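Local structure of multiple antibiotic resistance protein MarR (Escherichia coli, 1JGS) at residues 47-51 / 52-56; 58-61 / 62-66; 21-24 / 25-29; 107-110 / 111-115. The protein represses the marRAB operon, which is involved in activating antibiotic resistance and oxidative stress genes, by binding the marO operator/promoter site. One frame throughout, in Å; residues are numbered along the deposited sequence.

Interaction 1: residues 47-51 / 52-56; sequences ACITP and VELKK. With SAL (2-hydroxybenzoic acid), chain B.
T50 is the N-cap of helix 51-58, the first helix of the helix-turn-helix in this MarR-type winged DNA-binding domain: its OG1 accepts the backbone N-H of E53 at 3.0 Å. With chi1 at 64°, OG1 sits between the residue's own N and carbonyl carbon, facing the open end of the helix. The carbonyl works beside it, T50 O taking L54 N at 2.8 Å (160°), so both halves of the cap residue hold the first turn. I49 and E53 cross at about a right angle. The isoleucine is stretched out, and its CD1 lies 3.4 Å from E53 CG and 3.8 Å from L54 CB; E53 bends at chi2 (78°), and its carboxylate leads away. Behind them L54 packs on S42 and I43 of helix 34-46, while the backbone of I49 is hydrogen-bonded to V92 of strand 90-94, which brings the wing up to the start of the helix. P51 turns the CB-CG edge of its ring onto one face of a bound salicylate, CB 3.5 Å from ligand C2, and V52 reaches the rim of the same ligand ring with CG2 3.7 Å from ligand C4.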
loop_
_atom_site.group_PDB
_atom_site.type_symbol
_atom_site.label_atom_id
_atom_site.label_comp_id
_atom_site.label_asym_id
_atom_site.label_seq_id
_atom_site.Cartn_x
_atom_site.Cartn_y
_atom_site.Cartn_z
ATOM N N ALA A 47 -17.463 8.745 -7.175
ATOM C CA ALA A 47 -18.895 9.060 -7.094
ATOM C C ALA A 47 -19.711 7.776 -6.975
ATOM O O ALA A 47 -20.444 7.569 -6.002
ATOM C CB ALA A 47 -19.347 9.830 -8.329
ATOM N N CYS A 48 -19.574 6.932 -7.992
ATOM C CA CYS A 48 -20.244 5.646 -8.079
ATOM C C CYS A 48 -19.255 4.674 -8.719
ATOM O O CYS A 48 -18.646 4.988 -9.740
ATOM C CB CYS A 48 -21.485 5.731 -8.971
ATOM S SG CYS A 48 -22.900 6.576 -8.260
ATOM N N ILE A 49 -19.101 3.492 -8.139
ATOM C CA ILE A 49 -18.176 2.519 -8.699
ATOM C C ILE A 49 -18.648 1.102 -8.435
ATOM O O ILE A 49 -19.314 0.834 -7.424
ATOM C CB ILE A 49 -16.766 2.687 -8.105
ATOM C CG1 ILE A 49 -15.810 1.671 -8.741
ATOM C CG2 ILE A 49 -16.822 2.520 -6.588
ATOM C CD1 ILE A 49 -14.366 1.844 -8.330
ATOM N N THR A 50 -18.311 0.198 -9.347
ATOM C CA THR A 50 -18.697 -1.201 -9.192
ATOM C C THR A 50 -17.787 -1.872 -8.159
ATOM O O THR A 50 -16.636 -1.465 -7.959
ATOM C CB THR A 50 -18.587 -1.960 -10.522
ATOM O OG1 THR A 50 -17.219 -1.982 -10.952
ATOM C CG2 THR A 50 -19.447 -1.290 -11.581
ATOM N N PRO A 51 -18.294 -2.897 -7.470
ATOM C CA PRO A 51 -17.426 -3.539 -6.485
ATOM C C PRO A 51 -16.159 -4.096 -7.131
ATOM O O PRO A 51 -15.051 -3.946 -6.587
ATOM C CB PRO A 51 -18.324 -4.613 -5.897
ATOM C CG PRO A 51 -19.675 -3.960 -5.940
ATOM C CD PRO A 51 -19.687 -3.356 -7.325
ATOM N N VAL A 52 -16.306 -4.709 -8.305
ATOM C CA VAL A 52 -15.150 -5.269 -8.999
ATOM C C VAL A 52 -14.145 -4.189 -9.395
ATOM O O VAL A 52 -12.938 -4.376 -9.236
ATOM C CB VAL A 52 -15.573 -6.040 -10.244
ATOM C CG1 VAL A 52 -14.345 -6.612 -10.923
ATOM C CG2 VAL A 52 -16.549 -7.152 -9.860
ATOM N N GLU A 53 -14.633 -3.064 -9.915
ATOM C CA GLU A 53 -13.746 -1.964 -10.288
ATOM C C GLU A 53 -13.063 -1.485 -9.001
ATOM O O GLU A 53 -11.865 -1.197 -8.976
ATOM C CB GLU A 53 -14.548 -0.817 -10.906
ATOM C CG GLU A 53 -13.712 0.373 -11.370
ATOM C CD GLU A 53 -13.009 0.129 -12.695
ATOM O OE1 GLU A 53 -12.186 -0.808 -12.776
ATOM O OE2 GLU A 53 -13.282 0.879 -13.658
ATOM N N LEU A 54 -13.840 -1.408 -7.926
ATOM C CA LEU A 54 -13.307 -0.981 -6.641
ATOM C C LEU A 54 -12.262 -2.005 -6.179
ATOM O O LEU A 54 -11.238 -1.659 -5.581
ATOM C CB LEU A 54 -14.449 -0.880 -5.622
ATOM C CG LEU A 54 -14.100 -0.439 -4.199
ATOM C CD1 LEU A 54 -13.368 0.895 -4.217
ATOM C CD2 LEU A 54 -15.390 -0.342 -3.393
ATOM N N LYS A 55 -12.535 -3.271 -6.471
ATOM C CA LYS A 55 -11.638 -4.363 -6.112
ATOM C C LYS A 55 -10.279 -4.151 -6.790
ATOM O O LYS A 55 -9.224 -4.366 -6.190
ATOM C CB LYS A 55 -12.256 -5.699 -6.561
ATOM C CG LYS A 55 -11.425 -6.931 -6.230
ATOM C CD LYS A 55 -11.391 -7.897 -7.410
ATOM C CE LYS A 55 -10.403 -9.050 -7.175
ATOM N NZ LYS A 55 -8.982 -8.606 -6.917
ATOM N N LYS A 56 -10.320 -3.719 -8.046
ATOM C CA LYS A 56 -9.109 -3.476 -8.822
ATOM C C LYS A 56 -8.358 -2.251 -8.328
ATOM O O LYS A 56 -7.133 -2.259 -8.241
ATOM C CB LYS A 56 -9.446 -3.278 -10.304
ATOM C CG LYS A 56 -10.050 -4.490 -10.994
ATOM C CD LYS A 56 -10.212 -4.247 -12.497
ATOM C CE LYS A 56 -8.863 -4.085 -13.200
ATOM N NZ LYS A 56 -8.030 -5.324 -13.121
HETATM C "C1'" SAL B . -21.198 -6.891 -3.969
HETATM O "O1'" SAL B . -22.438 -6.527 -4.273
HETATM O "O2'" SAL B . -20.766 -6.771 -2.814
HETATM C C1 SAL B . -20.382 -7.436 -5.074
HETATM C C2 SAL B . -19.009 -7.856 -4.830
HETATM C C3 SAL B . -18.204 -8.378 -5.870
HETATM C C4 SAL B . -18.703 -8.505 -7.164
HETATM C C5 SAL B . -20.189 -8.060 -7.457
HETATM C C6 SAL B . -20.937 -7.552 -6.400
HETATM O O2 SAL B . -18.428 -7.772 -3.605
#

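Interaction 2: residues 58-61 / 62-66; sequences LSVD and LGALT. With SAL (2-hydroxybenzoic acid), chain B.
D61 caps helix 62-74, its CB 4.3 Å from the CB of A64. A chi1 of 174° places D61 CG opposite the residue's own N and beside its carbonyl carbon, 3.5 Å from G63 N. OD2 accepts the backbone N-H of G63 at 3.2 Å, a fairly straight bond (151°) that arrives from above the carboxylate plane, 77° out of it. OD1 has its partner in the dimer mate, a salt bridge to R67 of the second subunit, so one side chain serves as both helix cap and intersubunit contact. D61 O continues the turn with a bond from L65 N at 3.2 Å and a weak one from A64 N. This is the N-cap of the recognition helix, the second helix of the helix-turn-helix, and the turn before it is packed from within: L58 CD1 meets L65 CD1 at 3.9 Å, the two leucines crossing at about a right angle, and V60 CG1 loosely touches A64 CB. One turn on, T66 OG1 donates to L62 O at 2.9 Å from above the carbonyl plane and accepts from the phenolic O2 of salicylate, also at 2.9 Å. L62 CD1 touches ligand C3 at 3.6 Å, while A64 borders another salicylate.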
loop_
_atom_site.group_PDB
_atom_site.type_symbol
_atom_site.label_atom_id
_atom_site.label_comp_id
_atom_site.label_asym_id
_atom_site.label_seq_id
_atom_site.Cartn_x
_atom_site.Cartn_y
_atom_site.Cartn_z
ATOM N N LEU A 58 -8.342 -0.954 -5.332
ATOM C CA LEU A 58 -7.777 -1.161 -4.007
ATOM C C LEU A 58 -6.735 -2.277 -3.954
ATOM O O LEU A 58 -5.928 -2.318 -3.022
ATOM C CB LEU A 58 -8.901 -1.474 -3.013
ATOM C CG LEU A 58 -9.905 -0.364 -2.680
ATOM C CD1 LEU A 58 -11.085 -0.970 -1.927
ATOM C CD2 LEU A 58 -9.223 0.735 -1.848
ATOM N N SER A 59 -6.756 -3.170 -4.946
ATOM C CA SER A 59 -5.832 -4.311 -4.994
ATOM C C SER A 59 -6.081 -5.112 -3.731
ATOM O O SER A 59 -5.234 -5.180 -2.848
ATOM C CB SER A 59 -4.373 -3.843 -5.019
ATOM O OG SER A 59 -4.071 -3.145 -6.216
ATOM N N VAL A 60 -7.254 -5.723 -3.655
ATOM C CA VAL A 60 -7.639 -6.483 -2.476
ATOM C C VAL A 60 -8.393 -7.745 -2.859
ATOM O O VAL A 60 -8.874 -7.887 -3.993
ATOM C CB VAL A 60 -8.539 -5.605 -1.559
ATOM C CG1 VAL A 60 -9.156 -6.435 -0.452
ATOM C CG2 VAL A 60 -7.718 -4.455 -0.968
ATOM N N ASP A 61 -8.474 -8.672 -1.913
ATOM C CA ASP A 61 -9.194 -9.917 -2.126
ATOM C C ASP A 61 -10.668 -9.543 -2.257
ATOM O O ASP A 61 -11.189 -8.743 -1.469
ATOM C CB ASP A 61 -8.998 -10.850 -0.926
ATOM C CG ASP A 61 -9.843 -12.106 -1.018
ATOM O OD1 ASP A 61 -10.091 -12.735 0.030
ATOM O OD2 ASP A 61 -10.256 -12.473 -2.134
ATOM N N LEU A 62 -11.340 -10.123 -3.243
ATOM C CA LEU A 62 -12.743 -9.821 -3.454
ATOM C C LEU A 62 -13.547 -10.211 -2.224
ATOM O O LEU A 62 -14.444 -9.481 -1.798
ATOM C CB LEU A 62 -13.279 -10.566 -4.682
ATOM C CG LEU A 62 -14.685 -10.144 -5.123
ATOM C CD1 LEU A 62 -14.653 -8.685 -5.520
ATOM C CD2 LEU A 62 -15.167 -10.996 -6.284
ATOM N N GLY A 63 -13.217 -11.363 -1.652
ATOM C CA GLY A 63 -13.933 -11.838 -0.481
ATOM C C GLY A 63 -13.938 -10.846 0.667
ATOM O O GLY A 63 -14.967 -10.627 1.310
ATOM N N ALA A 64 -12.789 -10.231 0.920
ATOM C CA ALA A 64 -12.664 -9.276 2.016
ATOM C C ALA A 64 -13.367 -7.969 1.688
ATOM O O ALA A 64 -13.751 -7.226 2.588
ATOM C CB ALA A 64 -11.199 -9.016 2.310
ATOM N N LEU A 65 -13.535 -7.694 0.397
ATOM C CA LEU A 65 -14.195 -6.473 -0.044
ATOM C C LEU A 65 -15.694 -6.590 0.197
ATOM O O LEU A 65 -16.333 -5.664 0.715
ATOM C CB LEU A 65 -13.930 -6.235 -1.532
ATOM C CG LEU A 65 -14.468 -4.893 -2.038
ATOM C CD1 LEU A 65 -13.680 -3.786 -1.369
ATOM C CD2 LEU A 65 -14.354 -4.801 -3.551
ATOM N N THR A 66 -16.236 -7.745 -0.175
ATOM C CA THR A 66 -17.649 -8.050 -0.025
ATOM C C THR A 66 -18.070 -7.915 1.420
ATOM O O THR A 66 -19.085 -7.285 1.723
ATOM C CB THR A 66 -17.957 -9.498 -0.478
ATOM O OG1 THR A 66 -17.324 -9.754 -1.738
ATOM C CG2 THR A 66 -19.460 -9.702 -0.623
HETATM C "C1'" SAL B . -21.198 -6.891 -3.969
HETATM O "O1'" SAL B . -22.438 -6.527 -4.273
HETATM O "O2'" SAL B . -20.766 -6.771 -2.814
HETATM C C1 SAL B . -20.382 -7.436 -5.074
HETATM C C2 SAL B . -19.009 -7.856 -4.830
HETATM C C3 SAL B . -18.204 -8.378 -5.870
HETATM C C4 SAL B . -18.703 -8.505 -7.164
HETATM C C5 SAL B . -20.189 -8.060 -7.457
HETATM C C6 SAL B . -20.937 -7.552 -6.400
HETATM O O2 SAL B . -18.428 -7.772 -3.605
#

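Interaction 3: residues 21-24 / 25-29; sequences RLLN and EYLSP
From R21 to L27 the backbone keeps helical i to i+4 bonding, with E25 N to R21 O at 3.1 Å, Y26 N to L22 O at 2.8 Å and L27 N to L23 O at 3.0 Å. Y26 lies alongside L22 and points the same way: with chi1 at -58° its ring folds back along the helix, CE1 3.7 Å from L22 CB. That turn also brings L22 O over one face of the ring, 3.0 Å above its plane and offset toward the rim, so the carbonyl that receives the Y26 N-H is roofed by the same residue's side chain. On the outer side R21 and E25 run side by side. The arginine is extended from CG to NE, and NE gives a salt-bridge hydrogen bond to E25 OE2 at 3.3 Å; it meets that oxygen nearly along the C-O axis, but the guanidinium and carboxylate planes are 49° apart, so the pairing is through one nitrogen and one oxygen and not a flat two-bond fit. L23 CD1 and L27 CD1 come within 4.2 Å on the buried side, where L23 rests on K38 and L27 on F37 of helix 34-46. A charged pair on the exposed side, L23 and L27 buried, L22 and Y26 at the margin against helix 96-118: this is the amphipathic last part of helix 8-27 in the mostly helical MarR fold.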
loop_
_atom_site.group_PDB
_atom_site.type_symbol
_atom_site.label_atom_id
_atom_site.label_comp_id
_atom_site.label_asym_id
_atom_site.label_seq_id
_atom_site.Cartn_x
_atom_site.Cartn_y
_atom_site.Cartn_z
ATOM N N ARG A 21 1.100 3.971 9.147
ATOM C CA ARG A 21 1.204 3.733 10.585
ATOM C C ARG A 21 0.620 4.909 11.351
ATOM O O ARG A 21 -0.041 4.732 12.371
ATOM C CB ARG A 21 2.663 3.528 11.002
ATOM C CG ARG A 21 2.840 3.435 12.507
ATOM C CD ARG A 21 4.283 3.214 12.909
ATOM N NE ARG A 21 4.442 3.315 14.357
ATOM C CZ ARG A 21 5.599 3.180 14.999
ATOM N NH1 ARG A 21 6.712 2.936 14.317
ATOM N NH2 ARG A 21 5.644 3.288 16.323
ATOM N N LEU A 22 0.872 6.113 10.857
ATOM C CA LEU A 22 0.351 7.303 11.502
ATOM C C LEU A 22 -1.165 7.317 11.333
ATOM O O LEU A 22 -1.903 7.648 12.261
ATOM C CB LEU A 22 0.970 8.561 10.879
ATOM C CG LEU A 22 2.493 8.658 11.023
ATOM C CD1 LEU A 22 2.991 9.991 10.490
ATOM C CD2 LEU A 22 2.868 8.518 12.484
ATOM N N LEU A 23 -1.613 6.947 10.140
ATOM C CA LEU A 23 -3.030 6.898 9.817
ATOM C C LEU A 23 -3.747 5.995 10.827
ATOM O O LEU A 23 -4.698 6.425 11.483
ATOM C CB LEU A 23 -3.209 6.361 8.400
ATOM C CG LEU A 23 -4.634 6.285 7.865
ATOM C CD1 LEU A 23 -5.269 7.665 7.915
ATOM C CD2 LEU A 23 -4.615 5.744 6.450
ATOM N N ASN A 24 -3.293 4.745 10.954
ATOM C CA ASN A 24 -3.896 3.831 11.917
ATOM C C ASN A 24 -3.923 4.484 13.305
ATOM O O ASN A 24 -4.929 4.402 14.017
ATOM C CB ASN A 24 -3.118 2.507 12.011
ATOM C CG ASN A 24 -3.382 1.581 10.832
ATOM O OD1 ASN A 24 -2.664 1.610 9.830
ATOM N ND2 ASN A 24 -4.424 0.757 10.945
ATOM N N GLU A 25 -2.819 5.130 13.681
ATOM C CA GLU A 25 -2.723 5.785 14.990
ATOM C C GLU A 25 -3.736 6.911 15.184
ATOM O O GLU A 25 -4.237 7.114 16.286
ATOM C CB GLU A 25 -1.305 6.319 15.229
ATOM C CG GLU A 25 -0.322 5.255 15.708
ATOM C CD GLU A 25 1.068 5.810 16.008
ATOM O OE1 GLU A 25 1.164 6.802 16.767
ATOM O OE2 GLU A 25 2.063 5.248 15.494
ATOM N N TYR A 26 -4.042 7.633 14.114
ATOM C CA TYR A 26 -5.002 8.733 14.187
ATOM C C TYR A 26 -6.447 8.249 14.234
ATOM O O TYR A 26 -7.308 8.933 14.782
ATOM C CB TYR A 26 -4.851 9.656 12.981
ATOM C CG TYR A 26 -3.480 10.253 12.809
ATOM C CD1 TYR A 26 -2.951 10.449 11.534
ATOM C CD2 TYR A 26 -2.722 10.646 13.910
ATOM C CE1 TYR A 26 -1.702 11.021 11.352
ATOM C CE2 TYR A 26 -1.467 11.223 13.745
ATOM C CZ TYR A 26 -0.964 11.407 12.460
ATOM O OH TYR A 26 0.271 11.983 12.273
ATOM N N LEU A 27 -6.714 7.081 13.649
ATOM C CA LEU A 27 -8.075 6.530 13.621
ATOM C C LEU A 27 -8.355 5.553 14.764
ATOM O O LEU A 27 -9.487 5.101 14.944
ATOM C CB LEU A 27 -8.334 5.822 12.286
ATOM C CG LEU A 27 -8.095 6.638 11.018
ATOM C CD1 LEU A 27 -8.579 5.846 9.817
ATOM C CD2 LEU A 27 -8.835 7.957 11.104
ATOM N N SER A 28 -7.308 5.242 15.523
ATOM C CA SER A 28 -7.380 4.323 16.647
ATOM C C SER A 28 -8.498 4.632 17.641
ATOM O O SER A 28 -9.144 3.718 18.149
ATOM C CB SER A 28 -6.033 4.300 17.376
ATOM O OG SER A 28 -6.027 3.353 18.426
ATOM N N PRO A 29 -8.730 5.916 17.956
ATOM C CA PRO A 29 -9.797 6.255 18.911
ATOM C C PRO A 29 -11.198 6.316 18.285
ATOM O O PRO A 29 -12.207 6.351 19.003
ATOM C CB PRO A 29 -9.381 7.637 19.443
ATOM C CG PRO A 29 -7.928 7.763 19.072
ATOM C CD PRO A 29 -7.848 7.075 17.737
#

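Interaction 4: residues 107-110 / 111-115; sequences QLVG and QDLHQ
V109 O is gripped by two backbone donors of the next turn. L113 N reaches it at 2.9 Å in a straight bond (165°) nearly along the carbonyl direction, while D112 N comes at 3.1 Å from well above the carbonyl plane, 70° out of it. L108 O is shared in a similar way: Q111 N lies 2.8 Å from it, again above the plane, and D112 N adds a weak bond. Bonds to both the third and the fourth residue back are consistent with a locally tighter, partly 3-10-like turn in the middle of helix 96-118. The side chains follow this ladder. V109 and L113 run side by side in the same direction, with V109 CG1 3.5 Å from L113 CD1. A chi1 of -80° carries the leucine's CG and CD1 back toward V109, and the helical backbone sets its CB 3.4 Å from V109 O; L113 CG lies about as close to that doubly used carbonyl oxygen. This pair faces helix 8-27, V109 packing on L23 and L27 and L113 on Y26. D112, next to it, also packs on Y26. The placement of the Q111 side chain is doubtful, because its start is too close to Q107 O in the model. On the following turn H114 swings its ring away from the other segment, and its CB rests 3.5 Å from G110 O. Between these two segments the hydrogen bonding is thus all backbone, while the side chains contribute apolar contact on the buried face, and the ends of Q107 and H114 lead away from the other segment.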
loop_
_atom_site.group_PDB
_atom_site.type_symbol
_atom_site.label_atom_id
_atom_site.label_comp_id
_atom_site.label_asym_id
_atom_site.label_seq_id
_atom_site.Cartn_x
_atom_site.Cartn_y
_atom_site.Cartn_z
ATOM N N GLN A 107 -10.333 15.264 6.771
ATOM C CA GLN A 107 -9.845 16.545 7.252
ATOM C C GLN A 107 -8.912 16.397 8.441
ATOM O O GLN A 107 -7.835 16.989 8.455
ATOM C CB GLN A 107 -11.015 17.454 7.631
ATOM C CG GLN A 107 -11.919 17.797 6.465
ATOM C CD GLN A 107 -12.947 18.847 6.819
ATOM O OE1 GLN A 107 -13.659 18.720 7.813
ATOM N NE2 GLN A 107 -13.035 19.890 6.001
ATOM N N LEU A 108 -9.316 15.610 9.434
ATOM C CA LEU A 108 -8.499 15.414 10.632
ATOM C C LEU A 108 -7.156 14.747 10.330
ATOM O O LEU A 108 -6.099 15.298 10.630
ATOM C CB LEU A 108 -9.265 14.587 11.670
ATOM C CG LEU A 108 -10.703 15.042 11.951
ATOM C CD1 LEU A 108 -11.239 14.303 13.187
ATOM C CD2 LEU A 108 -10.750 16.556 12.157
ATOM N N VAL A 109 -7.194 13.559 9.743
ATOM C CA VAL A 109 -5.961 12.857 9.423
ATOM C C VAL A 109 -5.070 13.715 8.531
ATOM O O VAL A 109 -3.852 13.758 8.712
ATOM C CB VAL A 109 -6.256 11.512 8.729
ATOM C CG1 VAL A 109 -4.968 10.908 8.181
ATOM C CG2 VAL A 109 -6.914 10.561 9.724
ATOM N N GLY A 110 -5.683 14.402 7.572
ATOM C CA GLY A 110 -4.921 15.252 6.677
ATOM C C GLY A 110 -4.231 16.383 7.417
ATOM O O GLY A 110 -3.220 16.905 6.954
ATOM N N GLN A 111 -4.776 16.757 8.571
ATOM C CA GLN A 111 -4.216 17.837 9.385
ATOM C C GLN A 111 -3.139 17.363 10.361
ATOM O O GLN A 111 -2.322 18.162 10.815
ATOM C CB GLN A 111 -5.331 18.539 10.165
ATOM C CG GLN A 111 -6.314 19.300 9.294
ATOM C CD GLN A 111 -7.544 19.768 10.057
ATOM O OE1 GLN A 111 -8.428 20.417 9.495
ATOM N NE2 GLN A 111 -7.609 19.433 11.342
ATOM N N ASP A 112 -3.147 16.072 10.688
ATOM C CA ASP A 112 -2.161 15.510 11.609
ATOM C C ASP A 112 -0.952 14.964 10.868
ATOM O O ASP A 112 0.174 15.045 11.359
ATOM C CB ASP A 112 -2.775 14.384 12.444
ATOM C CG ASP A 112 -3.797 14.882 13.439
ATOM O OD1 ASP A 112 -4.295 14.053 14.229
ATOM O OD2 ASP A 112 -4.104 16.094 13.437
ATOM N N LEU A 113 -1.193 14.393 9.692
ATOM C CA LEU A 113 -0.116 13.836 8.886
ATOM C C LEU A 113 0.801 14.945 8.410
ATOM O O LEU A 113 2.009 14.904 8.630
ATOM C CB LEU A 113 -0.679 13.092 7.673
ATOM C CG LEU A 113 -1.199 11.671 7.886
ATOM C CD1 LEU A 113 -1.842 11.161 6.598
ATOM C CD2 LEU A 113 -0.047 10.768 8.298
ATOM N N HIS A 114 0.214 15.937 7.753
ATOM C CA HIS A 114 0.974 17.062 7.238
ATOM C C HIS A 114 1.979 17.500 8.289
ATOM O O HIS A 114 3.168 17.634 8.003
ATOM C CB HIS A 114 0.038 18.225 6.906
ATOM C CG HIS A 114 0.704 19.343 6.165
ATOM N ND1 HIS A 114 1.843 19.968 6.625
ATOM C CD2 HIS A 114 0.384 19.955 5.000
ATOM C CE1 HIS A 114 2.196 20.916 5.775
ATOM N NE2 HIS A 114 1.327 20.929 4.782
ATOM N N GLN A 115 1.493 17.709 9.509
ATOM C CA GLN A 115 2.346 18.133 10.611
ATOM C C GLN A 115 3.408 17.084 10.910
ATOM O O GLN A 115 4.602 17.345 10.768
ATOM C CB GLN A 115 1.510 18.375 11.868
ATOM C CG GLN A 115 0.341 19.319 11.658
ATOM C CD GLN A 115 0.761 20.649 11.061
ATOM O OE1 GLN A 115 1.619 21.343 11.608
ATOM N NE2 GLN A 115 0.154 21.014 9.935
#

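From the N terminus the order is interaction 3, 1, 2, 4; each is one continuous stretch, so none nests in or crosses another. Interactions 3 and 4 lie within helices 8-27 and 96-118 and close no loop, but their helices meet: Y26 OH is 3.2 Å from D112 O, a probable hydrogen bond, and L23 packs on V109. Interaction 1 ends the loop after helix 34-46, and interaction 2 the turn between helices 51-58 and 62-74. These two touch through K55 NZ and V60 O and border the same salicylate. Centres of interactions 1 and 4 are about 26 Å apart, the helix-turn-helix on one side of the chain's centre and helices 8-27 and 96-118 on the other.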